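Local atomic coordinates of conserved hypothetical protein (Streptococcus pneumoniae, PDB entry 4QDY), a protein that is of unknown function but carries two YbbR-like domains, elongated and rich in beta strands. Residues Ala172-Arg175 with Asn176-Leu180; Ser139-Glu142 with Thr143-Ile147. All blocks are in the same frame, centred on the assembly; numbering follows the deposited sequence.

Contact 1: Ala172-Arg175 with Asn176-Leu180; sequences AIDR and NGVVL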
ATOM      1  N   ALA A 172      -9.346 -10.788  -3.768  1.00 48.84           N
ATOM      2  CA  ALA A 172     -10.693 -10.363  -4.151  1.00 48.69           C
ATOM      3  C   ALA A 172     -10.647  -9.717  -5.526  1.00 52.42           C
ATOM      4  O   ALA A 172      -9.942  -8.723  -5.708  1.00 51.06           O
ATOM      5  CB  ALA A 172     -11.265  -9.407  -3.112  1.00 49.47           C
ATOM      6  N   ILE A 173     -11.346 -10.308  -6.511  1.00 50.38           N
ATOM      7  CA  ILE A 173     -11.338  -9.793  -7.885  1.00 50.54           C
ATOM      8  C   ILE A 173     -12.770  -9.431  -8.345  1.00 56.66           C
ATOM      9  O   ILE A 173     -13.754  -9.919  -7.782  1.00 56.39           O
ATOM     10  CB  ILE A 173     -10.676 -10.781  -8.896  1.00 53.46           C
ATOM     11  CG1 ILE A 173     -11.468 -12.113  -9.034  1.00 54.24           C
ATOM     12  CG2 ILE A 173      -9.189 -11.010  -8.558  1.00 53.37           C
ATOM     13  CD1 ILE A 173     -11.073 -13.000 -10.220  1.00 61.59           C
ATOM     14  N   ASP A 174     -12.859  -8.562  -9.378  1.00 54.79           N
ATOM     15  CA  ASP A 174     -14.120  -8.132  -9.988  1.00 55.73           C
ATOM     16  C   ASP A 174     -14.410  -8.999 -11.229  1.00 61.09           C
ATOM     17  O   ASP A 174     -13.609  -9.880 -11.552  1.00 60.75           O
ATOM     18  CB  ASP A 174     -14.083  -6.623 -10.341  1.00 57.54           C
ATOM     19  CG  ASP A 174     -13.034  -6.145 -11.339  1.00 67.41           C
ATOM     20  OD1 ASP A 174     -12.347  -6.998 -11.944  1.00 68.18           O
ATOM     21  OD2 ASP A 174     -12.933  -4.916 -11.548  1.00 72.57           O
ATOM     22  N   ARG A 175     -15.544  -8.739 -11.919  1.00 58.78           N
ATOM     23  CA  ARG A 175     -16.011  -9.442 -13.128  1.00 59.45           C
ATOM     24  C   ARG A 175     -14.941  -9.510 -14.235  1.00 63.38           C
ATOM     25  O   ARG A 175     -14.937 -10.464 -15.014  1.00 63.62           O
ATOM     26  CB  ARG A 175     -17.256  -8.742 -13.700  1.00 60.96           C
ATOM     27  CG  ARG A 175     -18.509  -8.844 -12.832  1.00 72.96           C
ATOM     28  CD  ARG A 175     -19.615  -7.915 -13.314  1.00 87.33           C
ATOM     29  NE  ARG A 175     -20.072  -8.219 -14.672  1.00102.51           N
ATOM     30  CZ  ARG A 175     -20.990  -7.516 -15.331  1.00121.05           C
ATOM     31  NH1 ARG A 175     -21.554  -6.454 -14.768  1.00110.64           N
ATOM     32  NH2 ARG A 175     -21.343  -7.865 -16.561  1.00108.89           N
ATOM     33  N   ASN A 176     -14.050  -8.502 -14.301  1.00 59.41           N
ATOM     34  CA  ASN A 176     -12.984  -8.398 -15.299  1.00 59.24           C
ATOM     35  C   ASN A 176     -11.664  -9.041 -14.811  1.00 61.94           C
ATOM     36  O   ASN A 176     -10.697  -9.094 -15.575  1.00 61.54           O
ATOM     37  CB  ASN A 176     -12.749  -6.926 -15.646  1.00 61.29           C
ATOM     38  CG  ASN A 176     -13.972  -6.205 -16.170  1.00 91.90           C
ATOM     39  OD1 ASN A 176     -14.280  -5.085 -15.747  1.00 89.45           O
ATOM     40  ND2 ASN A 176     -14.739  -6.844 -17.047  1.00 85.41           N
ATOM     41  N   GLY A 177     -11.649  -9.528 -13.566  1.00 57.51           N
ATOM     42  CA  GLY A 177     -10.500 -10.198 -12.960  1.00 56.55           C
ATOM     43  C   GLY A 177      -9.444  -9.302 -12.338  1.00 59.01           C
ATOM     44  O   GLY A 177      -8.296  -9.727 -12.179  1.00 58.24           O
ATOM     45  N   VAL A 178      -9.825  -8.072 -11.951  1.00 54.88           N
ATOM     46  CA  VAL A 178      -8.922  -7.087 -11.343  1.00 53.76           C
ATOM     47  C   VAL A 178      -8.873  -7.303  -9.825  1.00 56.03           C
ATOM     48  O   VAL A 178      -9.923  -7.320  -9.184  1.00 55.64           O
ATOM     49  CB  VAL A 178      -9.349  -5.628 -11.683  1.00 57.74           C
ATOM     50  CG1 VAL A 178      -8.360  -4.612 -11.113  1.00 57.00           C
ATOM     51  CG2 VAL A 178      -9.514  -5.428 -13.185  1.00 58.10           C
ATOM     52  N   VAL A 179      -7.655  -7.424  -9.258  1.00 51.45           N
ATOM     53  CA  VAL A 179      -7.425  -7.580  -7.814  1.00 50.61           C
ATOM     54  C   VAL A 179      -7.769  -6.236  -7.155  1.00 53.54           C
ATOM     55  O   VAL A 179      -7.135  -5.218  -7.444  1.00 53.46           O
ATOM     56  CB  VAL A 179      -5.982  -8.068  -7.489  1.00 54.09           C
ATOM     57  CG1 VAL A 179      -5.757  -8.181  -5.984  1.00 53.58           C
ATOM     58  CG2 VAL A 179      -5.689  -9.402  -8.170  1.00 54.27           C
ATOM     59  N   LEU A 180      -8.815  -6.235  -6.322  1.00 49.19           N
ATOM     60  CA  LEU A 180      -9.358  -5.041  -5.675  1.00 48.61           C
ATOM     61  C   LEU A 180      -8.697  -4.760  -4.310  1.00 51.53           C
ATOM     62  O   LEU A 180      -8.337  -5.712  -3.611  1.00 50.81           O
ATOM     63  CB  LEU A 180     -10.881  -5.212  -5.482  1.00 49.14           C
ATOM     64  CG  LEU A 180     -11.731  -5.412  -6.751  1.00 53.85           C
ATOM     65  CD1 LEU A 180     -13.138  -5.799  -6.403  1.00 54.68           C
ATOM     66  CD2 LEU A 180     -11.735  -4.173  -7.638  1.00 55.91           C
TER
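Asp174 OD1 receives the backbone N-H of Val178 over 2.7 Å, the donor standing above the carboxylate plane and the bond close to straight at 163°. The same oxygen takes a second bond from the N-H of Asn176, so a single carboxylate oxygen faces two N-H groups of the turn, one bond firm and one weak. With chi1 at 61°, CG lies between the backbone N and the carbonyl carbon of Asp174, which swings the short acid inward over the turn; aspartate has just the length for this. Its OD2 runs beside the isopropyl group of Val178, 3.7 Å from CB. The turn itself is closed by Gly177 N donating to Asp174 O at 2.8 Å; just outside it Asp174 N donates to Val178 O at 3.2 Å. Further along, Leu180 N reaches Ala172 O in a nearly linear bond of 2.8 Å, and Ile173 pairs with Val179 in a single beta bridge, their CG2 methyls 3.9 Å apart. On its other edge, Ile173 is hydrogen-bonded through its backbone to Asp148 and Lys149, while Asn176 packs on Asn176 of the second subunit. Asp174 to Gly177 form a type I beta turn that follows strand 164-173. Gly177, with a positive phi of 84° that glycine adopts easily, supplies the G1 bulge, making this a 3:5 beta hairpin.

Contact 2: Ser139-Glu142 with Thr143-Ile147; sequences SDQE and TLDRI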
ATOM      1  N   SER A 139     -13.092  -3.644   3.395  1.00 47.28           N
ATOM      2  CA  SER A 139     -12.756  -2.609   2.410  1.00 46.97           C
ATOM      3  C   SER A 139     -13.744  -1.446   2.522  1.00 52.92           C
ATOM      4  O   SER A 139     -14.484  -1.368   3.507  1.00 53.51           O
ATOM      5  CB  SER A 139     -12.761  -3.196   0.995  1.00 49.73           C
ATOM      6  OG  SER A 139     -12.287  -2.271   0.031  1.00 56.73           O
ATOM      7  N   ASP A 140     -13.754  -0.538   1.531  1.00 50.24           N
ATOM      8  CA  ASP A 140     -14.731   0.544   1.456  1.00 51.56           C
ATOM      9  C   ASP A 140     -15.989  -0.033   0.790  1.00 57.06           C
ATOM     10  O   ASP A 140     -15.891  -1.087   0.160  1.00 55.98           O
ATOM     11  CB  ASP A 140     -14.160   1.775   0.721  1.00 53.24           C
ATOM     12  CG  ASP A 140     -13.615   1.520  -0.673  1.00 65.14           C
ATOM     13  OD1 ASP A 140     -14.393   1.069  -1.543  1.00 66.10           O
ATOM     14  OD2 ASP A 140     -12.443   1.875  -0.924  1.00 71.66           O
ATOM     15  N   GLN A 141     -17.155   0.616   0.935  1.00 55.56           N
ATOM     16  CA  GLN A 141     -18.407   0.105   0.368  1.00 56.63           C
ATOM     17  C   GLN A 141     -18.368   0.073  -1.184  1.00 61.57           C
ATOM     18  O   GLN A 141     -18.956  -0.836  -1.780  1.00 61.13           O
ATOM     19  CB  GLN A 141     -19.603   0.956   0.842  1.00 59.25           C
ATOM     20  CG  GLN A 141     -20.979   0.358   0.521  1.00 71.65           C
ATOM     21  CD  GLN A 141     -21.201  -0.988   1.169  1.00 89.01           C
ATOM     22  OE1 GLN A 141     -21.179  -1.134   2.396  1.00 85.26           O
ATOM     23  NE2 GLN A 141     -21.453  -1.999   0.353  1.00 80.27           N
ATOM     24  N   GLU A 142     -17.658   1.036  -1.816  1.00 58.70           N
ATOM     25  CA  GLU A 142     -17.540   1.179  -3.274  1.00 58.46           C
ATOM     26  C   GLU A 142     -16.882  -0.056  -3.912  1.00 61.95           C
ATOM     27  O   GLU A 142     -17.459  -0.639  -4.832  1.00 61.65           O
ATOM     28  CB  GLU A 142     -16.739   2.443  -3.674  1.00 59.63           C
ATOM     29  CG  GLU A 142     -17.160   3.750  -3.014  1.00 73.20           C
ATOM     30  CD  GLU A 142     -16.583   3.987  -1.630  1.00 98.38           C
ATOM     31  OE1 GLU A 142     -15.354   4.211  -1.529  1.00 95.11           O
ATOM     32  OE2 GLU A 142     -17.365   4.004  -0.652  1.00 93.92           O
ATOM     33  N   THR A 143     -15.685  -0.454  -3.425  1.00 58.24           N
ATOM     34  CA  THR A 143     -14.949  -1.604  -3.963  1.00 57.74           C
ATOM     35  C   THR A 143     -15.557  -2.922  -3.460  1.00 62.23           C
ATOM     36  O   THR A 143     -15.431  -3.931  -4.154  1.00 61.96           O
ATOM     37  CB  THR A 143     -13.450  -1.541  -3.624  1.00 66.15           C
ATOM     38  OG1 THR A 143     -13.282  -1.440  -2.215  1.00 66.17           O
ATOM     39  CG2 THR A 143     -12.737  -0.383  -4.317  1.00 65.78           C
ATOM     40  N   LEU A 144     -16.231  -2.911  -2.288  1.00 59.21           N
ATOM     41  CA  LEU A 144     -16.865  -4.100  -1.702  1.00 59.44           C
ATOM     42  C   LEU A 144     -18.010  -4.594  -2.608  1.00 64.42           C
ATOM     43  O   LEU A 144     -18.149  -5.803  -2.811  1.00 64.09           O
ATOM     44  CB  LEU A 144     -17.384  -3.792  -0.283  1.00 60.07           C
ATOM     45  CG  LEU A 144     -17.589  -4.965   0.682  1.00 64.61           C
ATOM     46  CD1 LEU A 144     -16.249  -5.546   1.139  1.00 63.76           C
ATOM     47  CD2 LEU A 144     -18.320  -4.505   1.919  1.00 67.71           C
ATOM     48  N   ASP A 145     -18.793  -3.651  -3.183  1.00 61.67           N
ATOM     49  CA  ASP A 145     -19.892  -3.930  -4.115  1.00 62.17           C
ATOM     50  C   ASP A 145     -19.375  -4.501  -5.437  1.00 65.32           C
ATOM     51  O   ASP A 145     -20.089  -5.257  -6.097  1.00 65.69           O
ATOM     52  CB  ASP A 145     -20.708  -2.653  -4.399  1.00 64.96           C
ATOM     53  CG  ASP A 145     -21.519  -2.109  -3.234  1.00 77.16           C
ATOM     54  OD1 ASP A 145     -22.093  -2.925  -2.474  1.00 78.22           O
ATOM     55  OD2 ASP A 145     -21.687  -0.874  -3.159  1.00 83.49           O
ATOM     56  N   ARG A 146     -18.139  -4.133  -5.818  1.00 60.64           N
ATOM     57  CA  ARG A 146     -17.488  -4.547  -7.061  1.00 59.66           C
ATOM     58  C   ARG A 146     -16.844  -5.940  -6.972  1.00 61.90           C
ATOM     59  O   ARG A 146     -16.333  -6.423  -7.983  1.00 61.10           O
ATOM     60  CB  ARG A 146     -16.403  -3.543  -7.464  1.00 60.25           C
ATOM     61  CG  ARG A 146     -16.916  -2.156  -7.823  1.00 73.81           C
ATOM     62  CD  ARG A 146     -16.186  -1.640  -9.042  1.00 88.72           C
ATOM     63  NE  ARG A 146     -14.735  -1.622  -8.852  1.00102.16           N
ATOM     64  CZ  ARG A 146     -13.859  -1.435  -9.831  1.00120.86           C
ATOM     65  NH1 ARG A 146     -14.274  -1.275 -11.083  1.00111.71           N
ATOM     66  NH2 ARG A 146     -12.558  -1.432  -9.573  1.00108.29           N
ATOM     67  N   ILE A 147     -16.861  -6.585  -5.790  1.00 57.80           N
ATOM     68  CA  ILE A 147     -16.271  -7.915  -5.625  1.00 57.05           C
ATOM     69  C   ILE A 147     -17.196  -8.948  -6.283  1.00 60.91           C
ATOM     70  O   ILE A 147     -18.393  -8.999  -5.987  1.00 61.27           O
ATOM     71  CB  ILE A 147     -15.981  -8.262  -4.140  1.00 60.17           C
ATOM     72  CG1 ILE A 147     -15.079  -7.186  -3.488  1.00 60.26           C
ATOM     73  CG2 ILE A 147     -15.343  -9.659  -4.026  1.00 60.65           C
ATOM     74  CD1 ILE A 147     -14.884  -7.297  -2.003  1.00 67.64           C
TER
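Ser139 and Thr143 bring their hydroxyls together, OG to OG1 at 2.6 Å, where a short helix, 141-145, begins in the second YbbR-like domain. Ser139 OG is hydrogen-bonded to the carbonyl oxygen of Pro181, which ties this corner to a neighbouring loop. Asp140 is the N-cap. Its CG sits between the backbone N and the carbonyl carbon (chi1 55°), folding the acid back over the first turn, where OD1 takes the N-H of Thr143 at 2.7 Å nearly along the C-O axis. The hydroxyl of Thr143 donates to the same oxygen from well above the carboxylate plane, so two bonds from one residue grip OD1. A short acid suits this place because it meets an N-H that has no helical carbonyl before it, and its negative charge probably interacts favourably with the helix dipole. The carbonyl of Asp140 accepts Leu144 N and that of Gln141 accepts Asp145 N, the two successive i to i+4 bonds of this short helix. Gln141, long enough, bends at chi2 and crosses Asp145 at a slant. NE2 gives one of its hydrogens to Asp145 OD1 at 3.0 Å; the oxygen lies close to the amide plane, whereas NE2 stands well above the carboxylate plane, the planes being 41° apart.

Contact 2 comes first along the chain, contact 1 later; their centres lie about 11 Å apart in the same YbbR-like domain. Leu180 and Asp174 of segment 172-180 meet the helical segment directly. Leu180 CD1 approaches Ile147 CG1 at 3.8 Å and Thr143 O at 3.7 Å, a branched apolar end suited to touching both the helix backbone and the isoleucine that follows the helix. Asp174 CB lies 3.3 Å from Arg146 O; the charged ends of these two residues form only a long, weak ion pair. Arg146 also packs on Val178 of the second subunit, placing this junction at the dimer contact. The Val179 side chain lies about 4 Å from a bound PEG, probably from the crystallisation liquor, so no site is implied.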